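Local coordinates for protein cystathionine gamma-lyase (Saccharomyces cerevisiae, PDB 1N8P) that belongs to the pyridoxal-5'-phosphate-dependent enzymes of the Cys/Met metabolism family and binds pyridoxal-5'-phosphate in an assembly of four chains, at residues T155-V160 against L296-D301; S183-N188 against L255-A260. All coordinates share one frame; numbering follows the deposited sequence.

Interaction 1 of 2, residues T155-V160 against L296-D301; sequences TDIQKV and LKQHRD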
loop_
_atom_site.group_PDB
_atom_site.type_symbol
_atom_site.label_atom_id
_atom_site.label_comp_id
_atom_site.label_asym_id
_atom_site.label_seq_id
_atom_site.Cartn_x
_atom_site.Cartn_y
_atom_site.Cartn_z
ATOM N N THR A 155 -20.864 1.060 -33.199
ATOM C CA THR A 155 -21.130 -0.141 -33.975
ATOM C C THR A 155 -22.271 -0.945 -33.337
ATOM O O THR A 155 -22.395 -1.032 -32.101
ATOM C CB THR A 155 -19.880 -1.073 -34.078
ATOM O OG1 THR A 155 -18.842 -0.430 -34.827
ATOM C CG2 THR A 155 -20.235 -2.367 -34.778
ATOM N N ASP A 156 -23.118 -1.525 -34.191
ATOM C CA ASP A 156 -24.249 -2.325 -33.715
ATOM C C ASP A 156 -23.834 -3.769 -33.385
ATOM O O ASP A 156 -23.735 -4.647 -34.255
ATOM C CB ASP A 156 -25.379 -2.329 -34.750
ATOM C CG ASP A 156 -26.718 -2.743 -34.150
ATOM O OD1 ASP A 156 -26.783 -3.772 -33.445
ATOM O OD2 ASP A 156 -27.711 -2.035 -34.391
ATOM N N ILE A 157 -23.592 -4.000 -32.106
ATOM C CA ILE A 157 -23.192 -5.316 -31.634
ATOM C C ILE A 157 -24.134 -6.438 -32.104
ATOM O O ILE A 157 -23.693 -7.560 -32.339
ATOM C CB ILE A 157 -23.093 -5.305 -30.094
ATOM C CG1 ILE A 157 -22.083 -4.238 -29.687
ATOM C CG2 ILE A 157 -22.654 -6.664 -29.571
ATOM C CD1 ILE A 157 -21.984 -3.990 -28.210
ATOM N N GLN A 158 -25.420 -6.127 -32.253
ATOM C CA GLN A 158 -26.413 -7.104 -32.686
ATOM C C GLN A 158 -26.274 -7.418 -34.173
ATOM O O GLN A 158 -26.162 -8.591 -34.554
ATOM C CB GLN A 158 -27.814 -6.587 -32.410
ATOM C CG GLN A 158 -28.834 -7.665 -32.513
ATOM C CD GLN A 158 -28.477 -8.804 -31.643
ATOM O OE1 GLN A 158 -28.819 -8.830 -30.468
ATOM N NE2 GLN A 158 -27.763 -9.757 -32.198
ATOM N N LYS A 159 -26.286 -6.382 -35.013
ATOM C CA LYS A 159 -26.103 -6.589 -36.447
ATOM C C LYS A 159 -24.856 -7.465 -36.693
ATOM O O LYS A 159 -24.895 -8.397 -37.496
ATOM C CB LYS A 159 -25.960 -5.244 -37.184
ATOM C CG LYS A 159 -27.304 -4.614 -37.603
ATOM C CD LYS A 159 -27.104 -3.296 -38.320
ATOM C CE LYS A 159 -28.361 -2.815 -39.060
ATOM N NZ LYS A 159 -29.571 -2.516 -38.225
ATOM N N VAL A 160 -23.759 -7.191 -35.990
ATOM C CA VAL A 160 -22.554 -7.974 -36.180
ATOM C C VAL A 160 -22.680 -9.377 -35.604
ATOM O O VAL A 160 -22.185 -10.322 -36.206
ATOM C CB VAL A 160 -21.296 -7.271 -35.577
ATOM C CG1 VAL A 160 -20.093 -8.201 -35.610
ATOM C CG2 VAL A 160 -20.969 -6.026 -36.377
ATOM N N LEU A 296 -28.837 5.026 -29.006
ATOM C CA LEU A 296 -30.133 4.886 -28.340
ATOM C C LEU A 296 -30.567 3.456 -27.992
ATOM O O LEU A 296 -31.543 3.281 -27.258
ATOM C CB LEU A 296 -31.223 5.524 -29.190
ATOM C CG LEU A 296 -31.254 7.038 -29.318
ATOM C CD1 LEU A 296 -32.285 7.464 -30.364
ATOM C CD2 LEU A 296 -31.584 7.627 -27.970
ATOM N N LYS A 297 -29.871 2.449 -28.528
ATOM C CA LYS A 297 -30.199 1.053 -28.247
ATOM C C LYS A 297 -29.128 0.328 -27.436
ATOM O O LYS A 297 -29.403 -0.713 -26.828
ATOM C CB LYS A 297 -30.468 0.275 -29.548
ATOM C CG LYS A 297 -29.498 0.545 -30.685
ATOM C CD LYS A 297 -29.511 -0.549 -31.768
ATOM C CE LYS A 297 -30.869 -0.768 -32.403
ATOM N NZ LYS A 297 -30.792 -1.740 -33.557
ATOM N N GLN A 298 -27.913 0.871 -27.408
ATOM C CA GLN A 298 -26.834 0.231 -26.654
ATOM C C GLN A 298 -26.371 1.004 -25.408
ATOM O O GLN A 298 -25.924 0.399 -24.427
ATOM C CB GLN A 298 -25.651 -0.043 -27.584
ATOM C CG GLN A 298 -25.738 -1.398 -28.236
ATOM C CD GLN A 298 -24.726 -1.613 -29.338
ATOM O OE1 GLN A 298 -24.602 -2.724 -29.849
ATOM N NE2 GLN A 298 -24.004 -0.561 -29.720
ATOM N N HIS A 299 -26.504 2.330 -25.456
ATOM C CA HIS A 299 -26.106 3.221 -24.386
ATOM C C HIS A 299 -27.201 3.541 -23.380
ATOM O O HIS A 299 -28.272 3.976 -23.761
ATOM C CB HIS A 299 -25.660 4.569 -24.958
ATOM C CG HIS A 299 -24.452 4.500 -25.828
ATOM N ND1 HIS A 299 -23.542 5.535 -25.912
ATOM C CD2 HIS A 299 -23.984 3.521 -26.630
ATOM C CE1 HIS A 299 -22.560 5.189 -26.725
ATOM N NE2 HIS A 299 -22.805 3.972 -27.175
ATOM N N ARG A 300 -26.910 3.398 -22.092
ATOM C CA ARG A 300 -27.874 3.751 -21.057
ATOM C C ARG A 300 -28.275 5.233 -21.166
ATOM O O ARG A 300 -27.428 6.121 -21.309
ATOM C CB ARG A 300 -27.288 3.527 -19.672
ATOM C CG ARG A 300 -28.203 4.006 -18.555
ATOM C CD ARG A 300 -27.480 3.901 -17.221
ATOM N NE ARG A 300 -26.954 2.556 -17.021
ATOM C CZ ARG A 300 -27.578 1.624 -16.325
ATOM N NH1 ARG A 300 -28.739 1.917 -15.765
ATOM N NH2 ARG A 300 -27.048 0.412 -16.200
ATOM N N ASP A 301 -29.579 5.488 -21.091
ATOM C CA ASP A 301 -30.122 6.834 -21.157
ATOM C C ASP A 301 -29.602 7.659 -22.314
ATOM O O ASP A 301 -29.863 8.858 -22.409
ATOM C CB ASP A 301 -29.853 7.544 -19.845
ATOM C CG ASP A 301 -30.592 6.912 -18.704
ATOM O OD1 ASP A 301 -31.821 6.793 -18.813
ATOM O OD2 ASP A 301 -29.958 6.529 -17.704
#

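Interaction 2 of 2, residues S183-N188 against L255-A260; sequences SPYISN and LRVRQA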
loop_
_atom_site.group_PDB
_atom_site.type_symbol
_atom_site.label_atom_id
_atom_site.label_comp_id
_atom_site.label_asym_id
_atom_site.label_seq_id
_atom_site.Cartn_x
_atom_site.Cartn_y
_atom_site.Cartn_z
ATOM N N SER A 183 -17.801 1.884 -20.338
ATOM C CA SER A 183 -17.841 1.255 -19.009
ATOM C C SER A 183 -19.136 0.509 -18.662
ATOM O O SER A 183 -20.199 0.841 -19.153
ATOM C CB SER A 183 -17.700 2.296 -17.944
ATOM O OG SER A 183 -19.005 2.681 -17.577
ATOM N N PRO A 184 -19.056 -0.493 -17.778
ATOM C CA PRO A 184 -20.277 -1.211 -17.416
ATOM C C PRO A 184 -21.517 -0.308 -17.285
ATOM O O PRO A 184 -22.574 -0.636 -17.770
ATOM C CB PRO A 184 -19.889 -1.873 -16.089
ATOM C CG PRO A 184 -18.452 -2.280 -16.367
ATOM C CD PRO A 184 -17.891 -1.037 -17.048
ATOM N N TYR A 185 -21.375 0.850 -16.670
ATOM C CA TYR A 185 -22.508 1.731 -16.472
ATOM C C TYR A 185 -23.329 2.103 -17.718
ATOM O O TYR A 185 -24.528 1.900 -17.763
ATOM C CB TYR A 185 -22.056 3.034 -15.751
ATOM C CG TYR A 185 -23.232 3.904 -15.352
ATOM C CD1 TYR A 185 -24.212 3.406 -14.488
ATOM C CD2 TYR A 185 -23.415 5.171 -15.895
ATOM C CE1 TYR A 185 -25.346 4.128 -14.177
ATOM C CE2 TYR A 185 -24.555 5.910 -15.592
ATOM C CZ TYR A 185 -25.528 5.368 -14.724
ATOM O OH TYR A 185 -26.695 6.045 -14.407
ATOM N N ILE A 186 -22.672 2.671 -18.721
ATOM C CA ILE A 186 -23.324 3.106 -19.935
ATOM C C ILE A 186 -23.788 1.986 -20.848
ATOM O O ILE A 186 -24.768 2.147 -21.548
ATOM C CB ILE A 186 -22.387 4.031 -20.773
ATOM C CG1 ILE A 186 -22.065 5.298 -19.975
ATOM C CG2 ILE A 186 -23.062 4.385 -22.146
ATOM C CD1 ILE A 186 -21.177 6.244 -20.711
ATOM N N SER A 187 -23.106 0.851 -20.850
ATOM C CA SER A 187 -23.501 -0.216 -21.739
ATOM C C SER A 187 -23.084 -1.611 -21.319
ATOM O O SER A 187 -22.113 -1.805 -20.592
ATOM C CB SER A 187 -22.953 0.079 -23.121
ATOM O OG SER A 187 -23.330 -0.932 -24.034
ATOM N N ASN A 188 -23.829 -2.592 -21.810
ATOM C CA ASN A 188 -23.579 -4.003 -21.508
ATOM C C ASN A 188 -23.625 -4.836 -22.786
ATOM O O ASN A 188 -24.628 -5.521 -23.049
ATOM C CB ASN A 188 -24.627 -4.527 -20.524
ATOM C CG ASN A 188 -24.443 -3.982 -19.139
ATOM O OD1 ASN A 188 -25.358 -4.024 -18.328
ATOM N ND2 ASN A 188 -23.251 -3.489 -18.848
ATOM N N LEU A 255 -21.449 6.998 -10.201
ATOM C CA LEU A 255 -21.504 8.445 -9.973
ATOM C C LEU A 255 -20.511 9.184 -10.893
ATOM O O LEU A 255 -20.849 10.183 -11.504
ATOM C CB LEU A 255 -21.217 8.780 -8.517
ATOM C CG LEU A 255 -22.241 8.164 -7.559
ATOM C CD1 LEU A 255 -21.941 8.601 -6.144
ATOM C CD2 LEU A 255 -23.647 8.590 -7.961
ATOM N N ARG A 256 -19.296 8.682 -11.009
ATOM C CA ARG A 256 -18.305 9.320 -11.872
ATOM C C ARG A 256 -18.735 9.350 -13.332
ATOM O O ARG A 256 -18.804 10.402 -13.927
ATOM C CB ARG A 256 -16.946 8.614 -11.770
ATOM C CG ARG A 256 -16.271 8.783 -10.457
ATOM C CD ARG A 256 -14.880 8.190 -10.488
ATOM N NE ARG A 256 -14.821 6.781 -10.130
ATOM C CZ ARG A 256 -14.841 5.788 -11.005
ATOM N NH1 ARG A 256 -14.933 6.059 -12.283
ATOM N NH2 ARG A 256 -14.706 4.530 -10.604
ATOM N N VAL A 257 -19.012 8.192 -13.910
ATOM C CA VAL A 257 -19.429 8.090 -15.309
ATOM C C VAL A 257 -20.685 8.878 -15.658
ATOM O O VAL A 257 -20.856 9.337 -16.782
ATOM C CB VAL A 257 -19.660 6.650 -15.660
ATOM C CG1 VAL A 257 -20.302 6.549 -17.000
ATOM C CG2 VAL A 257 -18.333 5.908 -15.642
ATOM N N ARG A 258 -21.569 9.032 -14.685
ATOM C CA ARG A 258 -22.813 9.768 -14.886
ATOM C C ARG A 258 -22.502 11.250 -15.062
ATOM O O ARG A 258 -23.116 11.927 -15.871
ATOM C CB ARG A 258 -23.745 9.574 -13.663
ATOM C CG ARG A 258 -25.180 10.072 -13.824
ATOM C CD ARG A 258 -25.959 9.142 -14.715
ATOM N NE ARG A 258 -27.273 9.668 -15.062
ATOM C CZ ARG A 258 -28.036 9.172 -16.031
ATOM N NH1 ARG A 258 -27.617 8.138 -16.749
ATOM N NH2 ARG A 258 -29.215 9.716 -16.291
ATOM N N GLN A 259 -21.543 11.737 -14.287
ATOM C CA GLN A 259 -21.145 13.131 -14.304
ATOM C C GLN A 259 -20.264 13.462 -15.518
ATOM O O GLN A 259 -20.474 14.448 -16.214
ATOM C CB GLN A 259 -20.391 13.421 -13.023
ATOM C CG GLN A 259 -19.924 14.841 -12.888
ATOM C CD GLN A 259 -21.055 15.755 -12.697
ATOM O OE1 GLN A 259 -21.949 15.474 -11.919
ATOM N NE2 GLN A 259 -21.043 16.874 -13.399
ATOM N N ALA A 260 -19.275 12.624 -15.767
ATOM C CA ALA A 260 -18.368 12.838 -16.873
ATOM C C ALA A 260 -19.161 12.898 -18.175
ATOM O O ALA A 260 -18.812 13.623 -19.095
ATOM C CB ALA A 260 -17.324 11.713 -16.913
#

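Interaction 1 of 2, residues T155-V160 against L296-D301
The carboxamide of Gln298 grips the backbone at the start of helix 157-167 with both of its ends. Its NE2 donates to the carbonyl O of Thr155 over 2.9 Å; the bond is nearly straight (166° at the hydrogen) and lies in the amide plane of Gln298, although NE2 sits tilted from the Thr155 carbonyl plane. The other end, Gln298 OE1, takes the N-H of Ile157 at 2.8 Å on a lone pair, in its own carbonyl plane, along a more bent path (143°). Two bonds from one flat group fix the rotation of the amide, and they pair a carbonyl and an N-H two residues apart, leaving Asp156 between them. Extended beyond CG, the Gln298 chain brings its amide up to the backbone of residues 155 to 157, with its CD 3.7 Å from CG1 of Ile157.

Beside it a salt bridge forms: Lys297 NZ meets Asp156 OD2 at 3.2 Å, on the syn lone pair of that oxygen, and the two side chains cross at about a right angle. With chi1 at -161° the Asp156 carboxylate reaches both ways, OD2 to the lysine and OD1 to the helix start. Lys159 N comes to Asp156 OD1 at 3.1 Å from above the carboxylate plane, and Gln158 N adds a weak bond to the same OD1. The lysine would probably favour the charged form of this N-cap.

Further out, Ile157 rests on Val177 and Pro189, and Gln298 on Phe192. Helix 157-167 connects the neighbouring parallel strands 139-144 and 174-178, a beta-alpha-beta crossover. The contact thus ties the N-capped start of a crossover helix that links two strands of the seven-stranded sheet to the end of helix 292-298, which lies in sequence between strands 278-282 and 307-312 of the smaller sheet, within the two-sheet architecture of a fold-type I PLP-dependent enzyme.

Interaction 2 of 2, residues S183-N188 against L255-A260
Tyr185 slides its side chain past Val257 in the opposite direction and ends beside Arg258. With CG anti to the backbone N (chi1 -172°), the tyrosine heads for helix 253-271: Tyr185 CB lies 4.1 Å from CG1 of Val257, and the ring edge follows, CD2 coming to 3.6 Å from the same methyl. One atom farther along that edge, Tyr185 CE2 is 3.6 Å from CD of Arg258. At the tip, Tyr185 OH stands 3.2 Å from Arg258 CD, which is close to the ring plane. Tyr185 OH approaches the Arg258 guanidinium obliquely, the ring and guanidinium planes being 87° apart, and Arg258 NH1 is engaged in a salt bridge with Asp301.

Val257 serves more than the ring. Val257 CG1 also meets Ile186 CG1 at 3.7 Å, while CG2 approaches Ser183 OG, so this one valine fits against three residues of the turn. Phe8 adds an edge-to-face contact to Tyr185, and on helix 253-271 Leu255 and Gln259 pack against the second subunit, another copy of this protein.

The chemistry is therefore graded along the tyrosine, from methyl contacts near CB and CD2 to the arginine methylene near the hydroxyl, and van der Waals fit carries most of the contact.

Both contacts are mostly buried, but they work by different means. Interaction 1 is polar, an amide and a charged pair fastening the start of helix 157-167 beside the large sheet; its lysine edge is exposed. Interaction 2 is chiefly apolar, fitting the short helical turn 183-186, which follows strand 174-178 closely in sequence, onto long helix 253-271. Segment 296-301 joins the two: beyond the helix end used in interaction 1, Arg300 probably bonds through its backbone N to Ile186 O and through NE to Tyr185 O, Gln298 O takes Ser187 OG, and the same segment ends at Asp301, the salt-bridge partner of Arg258. The four segments thus form a chain of contacts from the crossover helix to helix 253-271.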